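BH2358 protein (Bacillus halodurans C-125, PDB 2RBD) is of unknown function but is thought to be a spore coat protein, built as a ferritin-like four-helix bundle. Local coordinates at residues A[39-45]-A[97-103]; A[30-34]-A[78-84]; A[51-55]-A[144-148]; A[45-51]-A[151-157]. All blocks are in the same frame, centred on the assembly; numbering follows the deposited sequence.

The four contacts tie together a bundle of helices 16-42, 46-72, 100-124 and 128-155. Contacts 1 and 4 lie at one end, with contact 3 next to them toward the middle: contacts 3 and 4 share L51, their centres about 9 Å apart, and contacts 1 and 4 share D45, their centres about 10 Å apart. Contact 2 is set apart, its centre about 24 Å from that of contact 4, where the long connection to helix 100-124 runs along helix 16-42. Contacts 1 and 2 both touch the second subunit. No active site is known; a tetraethylene glycol, probably from the crystallisation liquor, lies about 4 Å from the side chain of F144 in contact 3.

Contact 1: residues A[39-45]-A[97-103]; sequences FINHTGD and RFNDPEI
H42 stands at the C-terminal end of helix 16-42 and meets R97, F98 and I103 with its carbonyl, CB and imidazole. CB rests 4.0 Å from I103 CD1; chi1 of -74° then carries the imidazole toward F98. There ND1 accepts the backbone N of F98 at 3.0 Å in an almost straight bond, the donor tilted somewhat out of the ring plane. Next round the ring, CE1 lies 3.7 Å from F98 CD2, while NE2 is taken by the carbonyl of A96 in the second subunit, so both ring nitrogens are held and the rotation of the imidazole is fixed. F98 turns its edge to the face of H42, with planes at 61°, and receives the edge of F39 on its own face. I103 CG1 lies 4.0 Å above the F39 ring, offset toward the rim. In one of its two modelled conformers, R97 grips H42 O side-on with NE (2.8 Å) and NH2. Beyond the helix end, D100 collects two backbone amides, G44 N on the syn lone pair of OD1 at 3.1 Å and D45 N from above the carboxylate plane at OD2. The turn leaving helix 16-42 is thereby clasped to the start of helix 100-124, beside helix 46-72, while F98 packs against its counterpart in the second subunit.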
# COMPACT_ATOMS: atom_id res chain seq x y z
N PHE A 39 -17.88 8.35 -18.26
CA PHE A 39 -18.61 9.00 -17.17
C PHE A 39 -19.15 10.38 -17.53
O PHE A 39 -20.22 10.73 -17.09
CB PHE A 39 -17.74 9.12 -15.94
CG PHE A 39 -17.52 7.83 -15.17
CD1 PHE A 39 -18.35 6.72 -15.29
CD2 PHE A 39 -16.50 7.78 -14.26
CE1 PHE A 39 -18.12 5.57 -14.52
CE2 PHE A 39 -16.25 6.64 -13.50
CZ PHE A 39 -17.06 5.54 -13.65
N ILE A 40 -18.43 11.15 -18.35
CA ILE A 40 -18.96 12.45 -18.80
C ILE A 40 -20.34 12.26 -19.44
O ILE A 40 -21.25 13.03 -19.19
CB ILE A 40 -17.98 13.16 -19.79
CG1 ILE A 40 -16.95 13.97 -19.00
CG2 ILE A 40 -18.71 14.07 -20.79
CD1 ILE A 40 -15.62 14.06 -19.71
N ASN A 41 -20.48 11.22 -20.24
CA ASN A 41 -21.74 10.91 -20.90
C ASN A 41 -22.85 10.41 -19.96
O ASN A 41 -24.03 10.52 -20.30
CB ASN A 41 -21.50 9.92 -22.02
CG ASN A 41 -20.81 10.57 -23.23
OD1 ASN A 41 -21.12 11.71 -23.55
ND2 ASN A 41 -19.94 9.86 -23.90
N HIS A 42 -22.49 9.86 -18.81
CA HIS A 42 -23.42 9.34 -17.82
C HIS A 42 -23.81 10.37 -16.78
O HIS A 42 -24.69 10.13 -16.01
CB HIS A 42 -22.80 8.17 -17.03
CG HIS A 42 -22.72 6.89 -17.79
ND1 HIS A 42 -23.53 5.82 -17.54
CD2 HIS A 42 -21.91 6.50 -18.80
CE1 HIS A 42 -23.21 4.81 -18.34
NE2 HIS A 42 -22.23 5.20 -19.13
N THR A 43 -23.16 11.52 -16.69
CA THR A 43 -23.32 12.47 -15.60
C THR A 43 -24.41 13.51 -15.92
O THR A 43 -24.41 14.04 -17.03
CB THR A 43 -21.97 13.25 -15.39
OG1 THR A 43 -20.90 12.32 -15.05
CG2 THR A 43 -22.10 14.31 -14.30
N GLY A 44 -25.21 13.85 -14.92
CA GLY A 44 -26.14 14.95 -15.04
C GLY A 44 -25.55 16.24 -14.47
O GLY A 44 -25.59 17.31 -15.10
N ASP A 45 -24.97 16.10 -13.29
CA ASP A 45 -24.51 17.24 -12.53
C ASP A 45 -23.37 17.99 -13.19
O ASP A 45 -22.33 17.43 -13.47
CB ASP A 45 -24.12 16.76 -11.15
CG ASP A 45 -23.84 17.88 -10.22
OD1 ASP A 45 -22.72 18.40 -10.28
OD2 ASP A 45 -24.73 18.25 -9.43
N ARG A 97 -26.71 2.64 -16.62
CA ARG A 97 -26.36 4.02 -16.27
C ARG A 97 -25.62 4.09 -14.95
O ARG A 97 -26.07 3.52 -13.95
CB ARG A 97 -27.66 4.87 -16.15
CG ARG A 97 -27.56 6.15 -15.23
CD ARG A 97 -27.66 7.48 -15.95
NE ARG A 97 -26.91 8.56 -15.28
CZ ARG A 97 -27.32 9.34 -14.28
NH1 ARG A 97 -28.50 9.15 -13.69
NH2 ARG A 97 -26.49 10.28 -13.80
N PHE A 98 -24.52 4.84 -14.90
CA PHE A 98 -23.87 5.19 -13.68
C PHE A 98 -24.39 6.52 -13.23
O PHE A 98 -24.50 7.46 -14.00
CB PHE A 98 -22.34 5.24 -13.85
CG PHE A 98 -21.74 3.87 -14.10
CD1 PHE A 98 -21.40 3.05 -13.07
CD2 PHE A 98 -21.58 3.41 -15.38
CE1 PHE A 98 -20.87 1.76 -13.34
CE2 PHE A 98 -21.07 2.13 -15.63
CZ PHE A 98 -20.75 1.33 -14.61
N ASN A 99 -24.74 6.57 -11.97
CA ASN A 99 -25.33 7.74 -11.37
C ASN A 99 -24.29 8.62 -10.71
O ASN A 99 -23.25 8.14 -10.29
CB ASN A 99 -26.40 7.29 -10.36
CG ASN A 99 -27.44 6.42 -11.03
OD1 ASN A 99 -28.16 6.91 -11.90
ND2 ASN A 99 -27.46 5.11 -10.71
N ASP A 100 -24.64 9.89 -10.51
CA ASP A 100 -23.67 10.89 -10.08
C ASP A 100 -22.94 10.55 -8.77
O ASP A 100 -21.74 10.62 -8.72
CB ASP A 100 -24.32 12.28 -9.96
CG ASP A 100 -24.79 12.80 -11.30
OD1 ASP A 100 -24.35 12.30 -12.36
OD2 ASP A 100 -25.62 13.72 -11.31
N PRO A 101 -23.67 10.17 -7.71
CA PRO A 101 -22.94 9.83 -6.49
C PRO A 101 -21.94 8.69 -6.65
O PRO A 101 -20.84 8.74 -6.08
CB PRO A 101 -24.04 9.41 -5.53
CG PRO A 101 -25.27 9.97 -6.12
CD PRO A 101 -25.12 10.02 -7.55
N GLU A 102 -22.32 7.68 -7.41
CA GLU A 102 -21.41 6.57 -7.57
C GLU A 102 -20.23 6.92 -8.51
O GLU A 102 -19.12 6.47 -8.23
CB GLU A 102 -22.16 5.31 -7.96
CG GLU A 102 -22.95 4.71 -6.78
CD GLU A 102 -24.21 5.48 -6.41
OE1 GLU A 102 -24.88 6.00 -7.33
OE2 GLU A 102 -24.53 5.54 -5.20
N ILE A 103 -20.42 7.77 -9.50
CA ILE A 103 -19.33 8.28 -10.34
C ILE A 103 -18.34 9.05 -9.46
O ILE A 103 -17.14 8.85 -9.53
CB ILE A 103 -19.87 9.20 -11.44
CG1 ILE A 103 -20.65 8.37 -12.48
CG2 ILE A 103 -18.71 9.94 -12.17
CD1 ILE A 103 -21.52 9.22 -13.42

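Contact 2: residues A[30-34]-A[78-84]; sequences NGLIN and PPAPPDR
N34 OD1 accepts from R84 and from a water: R84 NE donates to it at 3.0 Å, helped by a weak bond from NH2, and a water 2.6 Å from OD1 donates both to it and to P82 O. The setting is the long crossover of a ferritin-like bundle, which here lies along helix 16-42 as an extended, proline-rich segment with backbone angles at most of its residues near polyproline II. CG of N34 lies anti to its backbone N (chi1 174°), directing the amide at P81 and R84; the amide and the R84 guanidinium planes are 30° apart. R84 NE approaches from above the amide carbonyl plane, not on a lone pair, and also makes a weak bond to the backbone O of N34. The far end of R84 is taken up by the second subunit, where NH1 donates to the carbonyl of R97. P81 crosses N34 at about a right angle, its CB 3.6 Å from N34 CG. One helical turn back, A80 CB sits 3.5 Å from CG of N30. No direct polar bond joins N30 to the proline segment; water replaces it, one molecule bridging N30 O to P81 O. The amide nitrogen ND2 of N30 donates to two further waters; one of them donates to P79 O at 2.6 Å, and the other lies 2.7 Å from P78 O.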
# COMPACT_ATOMS: atom_id res chain seq x y z
N ASN A 30 -4.31 5.98 -18.95
CA ASN A 30 -5.01 5.77 -20.21
C ASN A 30 -6.37 5.15 -19.98
O ASN A 30 -7.37 5.50 -20.61
CB ASN A 30 -4.17 4.85 -21.10
CG ASN A 30 -2.95 5.51 -21.69
OD1 ASN A 30 -2.86 6.73 -21.80
ND2 ASN A 30 -2.02 4.67 -22.15
N GLY A 31 -6.42 4.19 -19.06
CA GLY A 31 -7.69 3.53 -18.73
C GLY A 31 -8.67 4.44 -18.04
O GLY A 31 -9.89 4.43 -18.30
N LEU A 32 -8.15 5.24 -17.14
CA LEU A 32 -9.01 6.20 -16.41
C LEU A 32 -9.52 7.32 -17.31
O LEU A 32 -10.67 7.69 -17.22
CB LEU A 32 -8.31 6.76 -15.18
CG LEU A 32 -8.00 5.78 -14.03
CD1 LEU A 32 -7.27 6.57 -12.92
CD2 LEU A 32 -9.29 5.15 -13.47
N ILE A 33 -8.70 7.81 -18.23
CA ILE A 33 -9.16 8.76 -19.22
C ILE A 33 -10.37 8.18 -19.99
O ILE A 33 -11.37 8.85 -20.19
CB ILE A 33 -8.02 9.18 -20.14
CG1 ILE A 33 -7.02 10.08 -19.36
CG2 ILE A 33 -8.56 9.96 -21.32
CD1 ILE A 33 -5.70 10.30 -20.10
N ASN A 34 -10.24 6.94 -20.43
CA ASN A 34 -11.31 6.30 -21.18
C ASN A 34 -12.57 6.15 -20.34
O ASN A 34 -13.66 6.49 -20.77
CB ASN A 34 -10.82 4.94 -21.69
CG ASN A 34 -11.92 4.14 -22.36
OD1 ASN A 34 -12.53 4.61 -23.27
ND2 ASN A 34 -12.17 2.94 -21.89
N PRO A 78 2.32 1.90 -23.58
CA PRO A 78 1.13 1.06 -23.56
C PRO A 78 0.05 1.62 -24.50
O PRO A 78 -0.08 2.82 -24.63
CB PRO A 78 0.64 1.16 -22.09
CG PRO A 78 1.14 2.44 -21.64
CD PRO A 78 2.42 2.76 -22.39
N PRO A 79 -0.73 0.78 -25.12
CA PRO A 79 -1.79 1.26 -26.00
C PRO A 79 -2.93 1.84 -25.19
O PRO A 79 -3.36 1.21 -24.24
CB PRO A 79 -2.22 0.01 -26.74
CG PRO A 79 -1.87 -1.10 -25.79
CD PRO A 79 -0.63 -0.69 -25.09
N ALA A 80 -3.41 3.00 -25.61
CA ALA A 80 -4.51 3.69 -24.97
C ALA A 80 -5.83 3.51 -25.71
O ALA A 80 -5.88 3.53 -26.94
CB ALA A 80 -4.20 5.15 -24.93
N PRO A 81 -6.94 3.33 -24.97
CA PRO A 81 -8.24 3.38 -25.65
C PRO A 81 -8.49 4.72 -26.31
O PRO A 81 -7.98 5.74 -25.86
CB PRO A 81 -9.22 3.17 -24.52
CG PRO A 81 -8.47 2.47 -23.49
CD PRO A 81 -7.07 3.00 -23.55
N PRO A 82 -9.29 4.74 -27.39
CA PRO A 82 -9.55 5.96 -28.10
C PRO A 82 -10.53 6.87 -27.39
O PRO A 82 -11.18 6.46 -26.40
CB PRO A 82 -10.18 5.47 -29.41
CG PRO A 82 -10.84 4.24 -29.06
CD PRO A 82 -9.97 3.60 -28.02
N ASP A 83 -10.66 8.08 -27.91
CA ASP A 83 -11.65 9.03 -27.46
C ASP A 83 -13.04 8.49 -27.82
O ASP A 83 -13.16 7.47 -28.53
CB ASP A 83 -11.34 10.40 -28.09
CG ASP A 83 -12.05 11.55 -27.42
OD1 ASP A 83 -12.82 11.37 -26.45
OD2 ASP A 83 -11.85 12.69 -27.87
N ARG A 84 -14.07 9.11 -27.27
CA ARG A 84 -15.43 8.56 -27.32
C ARG A 84 -16.38 9.57 -27.92
O ARG A 84 -16.25 10.77 -27.72
CB ARG A 84 -15.96 8.26 -25.89
CG ARG A 84 -15.30 7.08 -25.25
CD ARG A 84 -15.79 6.92 -23.84
NE ARG A 84 -15.34 5.63 -23.38
CZ ARG A 84 -16.08 4.54 -23.43
NH1 ARG A 84 -17.34 4.64 -23.83
NH2 ARG A 84 -15.58 3.40 -23.05
O HOH W 1 -7.45 6.71 -23.18
O HOH W 2 -2.83 1.77 -21.71
O HOH W 3 0.61 5.35 -23.86
O HOH W 4 -12.59 4.28 -25.85

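Contact 3: residues A[51-55]-A[144-148]; sequences LIDEA and FGGKM
Segments 51-55 and 144-148 are antiparallel helical turns, their axes 11.4 Å apart at an angle of 165°, which sets L51 opposite M148 and A55 opposite F144. The F144 ring lies between the two helices. Its chi1 of -174° turns the ring away from its own backbone N and toward helix 46-72, where CZ comes 3.6 Å from A55 CB. The backbone O of L51 lies at the rim of the ring, near its plane and 3.4 Å from CZ, an approach that suits the slightly positive ring hydrogens. L51 splits its two branches between neighbours: CD2 touches F144 CE1 at 3.8 Å and reaches K147 CB, while CD1 lies 4.0 Å from SE of M148, a selenomethionine. On the outer side, E54 runs fully extended past F144, its carboxylate meeting the ring edge with planes 80° apart. K147 bends over to it at right angles, and NZ forms a salt bridge to E54 OE1; the modelled 2.5 Å is short, so its exact length is doubtful. Inside the bundle, A55 also touches Y36 of helix 16-42; F144 rests on V111, and M148 on S104 and S108, of helix 100-124. Two antiparallel helices packed through L51, A55 and F144, with the other two helices behind, fit a four-helix bundle, consistent with the ferritin-like clan.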
# COMPACT_ATOMS: atom_id res chain seq x y z
N LEU A 51 -15.38 18.71 -12.97
CA LEU A 51 -14.26 18.07 -12.29
C LEU A 51 -13.74 16.85 -13.05
O LEU A 51 -12.54 16.58 -13.07
CB LEU A 51 -14.62 17.73 -10.85
CG LEU A 51 -14.57 18.92 -9.88
CD1 LEU A 51 -15.31 18.64 -8.55
CD2 LEU A 51 -13.11 19.34 -9.61
N ILE A 52 -14.63 16.11 -13.72
CA ILE A 52 -14.21 14.97 -14.54
C ILE A 52 -13.36 15.51 -15.68
O ILE A 52 -12.30 14.96 -15.98
CB ILE A 52 -15.40 14.16 -15.11
CG1 ILE A 52 -16.31 13.58 -14.03
CG2 ILE A 52 -14.85 13.06 -16.07
CD1 ILE A 52 -17.60 12.99 -14.59
N ASP A 53 -13.83 16.59 -16.31
CA ASP A 53 -13.05 17.20 -17.38
C ASP A 53 -11.68 17.65 -16.87
O ASP A 53 -10.66 17.48 -17.54
CB ASP A 53 -13.79 18.42 -17.95
CG ASP A 53 -14.80 18.07 -19.03
OD1 ASP A 53 -14.67 17.02 -19.69
OD2 ASP A 53 -15.72 18.90 -19.25
N GLU A 54 -11.63 18.21 -15.69
CA GLU A 54 -10.37 18.63 -15.12
C GLU A 54 -9.44 17.44 -14.87
O GLU A 54 -8.25 17.51 -15.11
CB GLU A 54 -10.62 19.36 -13.82
CG GLU A 54 -9.33 19.82 -13.17
CD GLU A 54 -9.49 20.62 -11.89
OE1 GLU A 54 -10.65 21.01 -11.60
OE2 GLU A 54 -8.41 20.81 -11.23
N ALA A 55 -10.00 16.36 -14.35
CA ALA A 55 -9.22 15.16 -14.13
C ALA A 55 -8.62 14.60 -15.42
O ALA A 55 -7.45 14.20 -15.42
CB ALA A 55 -10.05 14.08 -13.44
N PHE A 144 -6.56 18.18 -6.15
CA PHE A 144 -7.72 17.66 -6.85
C PHE A 144 -8.59 16.82 -5.91
O PHE A 144 -9.81 16.90 -5.90
CB PHE A 144 -7.31 16.83 -8.11
CG PHE A 144 -8.48 16.43 -8.93
CD1 PHE A 144 -9.08 17.33 -9.79
CD2 PHE A 144 -9.08 15.19 -8.77
CE1 PHE A 144 -10.23 17.00 -10.46
CE2 PHE A 144 -10.22 14.85 -9.44
CZ PHE A 144 -10.80 15.78 -10.30
N GLY A 145 -7.93 16.00 -5.10
CA GLY A 145 -8.66 15.23 -4.12
C GLY A 145 -9.44 16.09 -3.15
O GLY A 145 -10.56 15.75 -2.76
N GLY A 146 -8.86 17.22 -2.76
CA GLY A 146 -9.57 18.14 -1.87
C GLY A 146 -10.82 18.76 -2.52
O GLY A 146 -11.84 18.95 -1.86
N LYS A 147 -10.73 19.04 -3.80
CA LYS A 147 -11.89 19.49 -4.60
C LYS A 147 -12.98 18.44 -4.68
O LYS A 147 -14.16 18.76 -4.58
CB LYS A 147 -11.45 19.90 -6.00
CG LYS A 147 -10.61 21.13 -6.10
CD LYS A 147 -10.12 21.15 -7.56
CE LYS A 147 -10.04 22.49 -8.15
NZ LYS A 147 -10.53 22.44 -9.54
N MSE A 148 -12.61 17.17 -4.89
CA MSE A 148 -13.58 16.08 -4.85
C MSE A 148 -14.27 15.96 -3.51
O MSE A 148 -15.45 15.78 -3.47
CB MSE A 148 -12.90 14.75 -5.26
CG MSE A 148 -12.44 14.69 -6.70
SE MSE A 148 -13.84 14.94 -8.04
CE MSE A 148 -15.12 13.59 -7.46

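Contact 4: residues A[45-51]-A[151-157]; sequences DEDLKNL and LNKNKGW
L151 packs tightly among D47, L48 and L51, where the axes of turns 46-51 and 151-155 run antiparallel in the four-helix bundle, at 175° and 11.3 Å apart. A chi1 of 179° sends CD2 of L151 between two leucines: L48, whose CD1 is 3.7 Å from CD2, crosses L151 at about a right angle, and the L51 side chain meets it tip to tip, CD1 3.8 Å from CD2. The other branch of L151, CD1, lies against CB of D47. The solvent side holds no such interlocking of branches and is polar. There K155 bends at chi2, and NZ forms salt bridges to two carboxylates, 2.7 Å from D45 OD2 on the syn lone pair and from D47 OD2 on the anti lone pair. D45 is also the N-cap of helix 46-72, OD1 accepting from L48 N, so one side chain caps the first turn of this helix and ties it to the end of the other. Helix 128-155 finishes in a Schellman motif at G156, after which W157 folds back toward L48 CD2 and rests on D100 and P101 of helix 100-124. Over the centre of the indole, 3.4 Å above its plane, sits CB of K155.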
# COMPACT_ATOMS: atom_id res chain seq x y z
N ASP A 45 -24.97 16.10 -13.29
CA ASP A 45 -24.51 17.24 -12.53
C ASP A 45 -23.37 17.99 -13.19
O ASP A 45 -22.33 17.43 -13.47
CB ASP A 45 -24.12 16.76 -11.15
CG ASP A 45 -23.84 17.88 -10.22
OD1 ASP A 45 -22.72 18.40 -10.28
OD2 ASP A 45 -24.73 18.25 -9.43
N GLU A 46 -23.54 19.29 -13.41
CA GLU A 46 -22.54 20.04 -14.16
C GLU A 46 -21.24 20.29 -13.36
O GLU A 46 -20.15 20.42 -13.94
CB GLU A 46 -23.14 21.36 -14.68
CG GLU A 46 -24.27 21.15 -15.71
CD GLU A 46 -23.91 20.23 -16.89
OE1 GLU A 46 -22.91 20.48 -17.57
OE2 GLU A 46 -24.65 19.26 -17.13
N ASP A 47 -21.35 20.37 -12.04
CA ASP A 47 -20.19 20.55 -11.18
C ASP A 47 -19.31 19.29 -11.20
O ASP A 47 -18.09 19.38 -11.26
CB ASP A 47 -20.60 20.88 -9.76
CG ASP A 47 -21.38 22.20 -9.66
OD1 ASP A 47 -20.89 23.16 -10.26
OD2 ASP A 47 -22.45 22.25 -8.98
N LEU A 48 -19.94 18.13 -11.18
CA LEU A 48 -19.19 16.89 -11.30
C LEU A 48 -18.58 16.80 -12.68
O LEU A 48 -17.41 16.43 -12.83
CB LEU A 48 -20.12 15.71 -11.02
CG LEU A 48 -19.52 14.31 -11.24
CD1 LEU A 48 -18.26 14.14 -10.43
CD2 LEU A 48 -20.56 13.22 -10.87
N LYS A 49 -19.34 17.14 -13.72
CA LYS A 49 -18.82 17.10 -15.07
C LYS A 49 -17.56 17.95 -15.22
O LYS A 49 -16.57 17.56 -15.85
CB LYS A 49 -19.89 17.59 -16.04
CG LYS A 49 -19.76 17.05 -17.42
CD LYS A 49 -21.00 17.40 -18.29
CE LYS A 49 -22.34 16.89 -17.68
NZ LYS A 49 -23.53 17.29 -18.51
N ASN A 50 -17.58 19.13 -14.62
CA ASN A 50 -16.44 20.00 -14.71
C ASN A 50 -15.20 19.38 -14.10
O ASN A 50 -14.10 19.53 -14.60
CB ASN A 50 -16.71 21.33 -14.01
CG ASN A 50 -17.59 22.27 -14.83
OD1 ASN A 50 -17.68 22.17 -16.05
ND2 ASN A 50 -18.24 23.19 -14.13
N LEU A 51 -15.38 18.71 -12.97
CA LEU A 51 -14.26 18.07 -12.29
C LEU A 51 -13.74 16.85 -13.05
O LEU A 51 -12.54 16.58 -13.07
CB LEU A 51 -14.62 17.73 -10.85
CG LEU A 51 -14.57 18.92 -9.88
CD1 LEU A 51 -15.31 18.64 -8.55
CD2 LEU A 51 -13.11 19.34 -9.61
N LEU A 151 -16.82 18.75 -3.24
CA LEU A 151 -17.98 18.37 -4.07
C LEU A 151 -18.89 17.41 -3.36
O LEU A 151 -20.09 17.63 -3.28
CB LEU A 151 -17.53 17.79 -5.40
CG LEU A 151 -18.60 17.32 -6.40
CD1 LEU A 151 -19.20 18.52 -7.07
CD2 LEU A 151 -18.05 16.31 -7.44
N ASN A 152 -18.32 16.31 -2.85
CA ASN A 152 -19.10 15.28 -2.20
C ASN A 152 -19.83 15.83 -0.97
O ASN A 152 -20.99 15.48 -0.70
CB ASN A 152 -18.22 14.10 -1.83
CG ASN A 152 -17.84 13.27 -3.04
OD1 ASN A 152 -18.65 13.09 -3.93
ND2 ASN A 152 -16.60 12.76 -3.07
N LYS A 153 -19.15 16.69 -0.24
CA LYS A 153 -19.79 17.37 0.90
C LYS A 153 -20.93 18.27 0.43
O LYS A 153 -22.03 18.15 0.96
CB LYS A 153 -18.77 18.17 1.72
CG LYS A 153 -17.79 17.31 2.49
CD LYS A 153 -16.76 18.18 3.19
CE LYS A 153 -15.82 17.39 4.11
NZ LYS A 153 -14.72 18.21 4.72
N ASN A 154 -20.66 19.10 -0.57
CA ASN A 154 -21.62 20.10 -1.05
C ASN A 154 -22.89 19.44 -1.58
O ASN A 154 -24.02 19.96 -1.39
CB ASN A 154 -21.00 20.95 -2.14
CG ASN A 154 -19.90 21.90 -1.62
OD1 ASN A 154 -19.77 22.12 -0.43
ND2 ASN A 154 -19.12 22.49 -2.55
N LYS A 155 -22.71 18.33 -2.29
CA LYS A 155 -23.81 17.61 -2.95
C LYS A 155 -24.55 16.65 -2.04
O LYS A 155 -25.62 16.16 -2.39
CB LYS A 155 -23.28 16.85 -4.17
CG LYS A 155 -22.64 17.74 -5.19
CD LYS A 155 -23.67 18.54 -6.02
CE LYS A 155 -22.96 19.50 -6.97
NZ LYS A 155 -23.90 20.28 -7.86
N GLY A 156 -23.99 16.37 -0.88
CA GLY A 156 -24.57 15.41 0.06
C GLY A 156 -24.33 13.98 -0.38
O GLY A 156 -25.12 13.10 -0.07
N TRP A 157 -23.26 13.76 -1.12
CA TRP A 157 -22.94 12.43 -1.61
C TRP A 157 -22.02 11.65 -0.66
O TRP A 157 -21.86 10.45 -0.82
CB TRP A 157 -22.27 12.51 -2.98
CG TRP A 157 -23.15 13.04 -4.05
CD1 TRP A 157 -24.51 13.04 -4.06
CD2 TRP A 157 -22.74 13.60 -5.28
NE1 TRP A 157 -24.97 13.60 -5.21
CE2 TRP A 157 -23.90 13.96 -5.99
CE3 TRP A 157 -21.50 13.92 -5.83
CZ2 TRP A 157 -23.86 14.62 -7.19
CZ3 TRP A 157 -21.46 14.54 -7.06
CH2 TRP A 157 -22.66 14.89 -7.73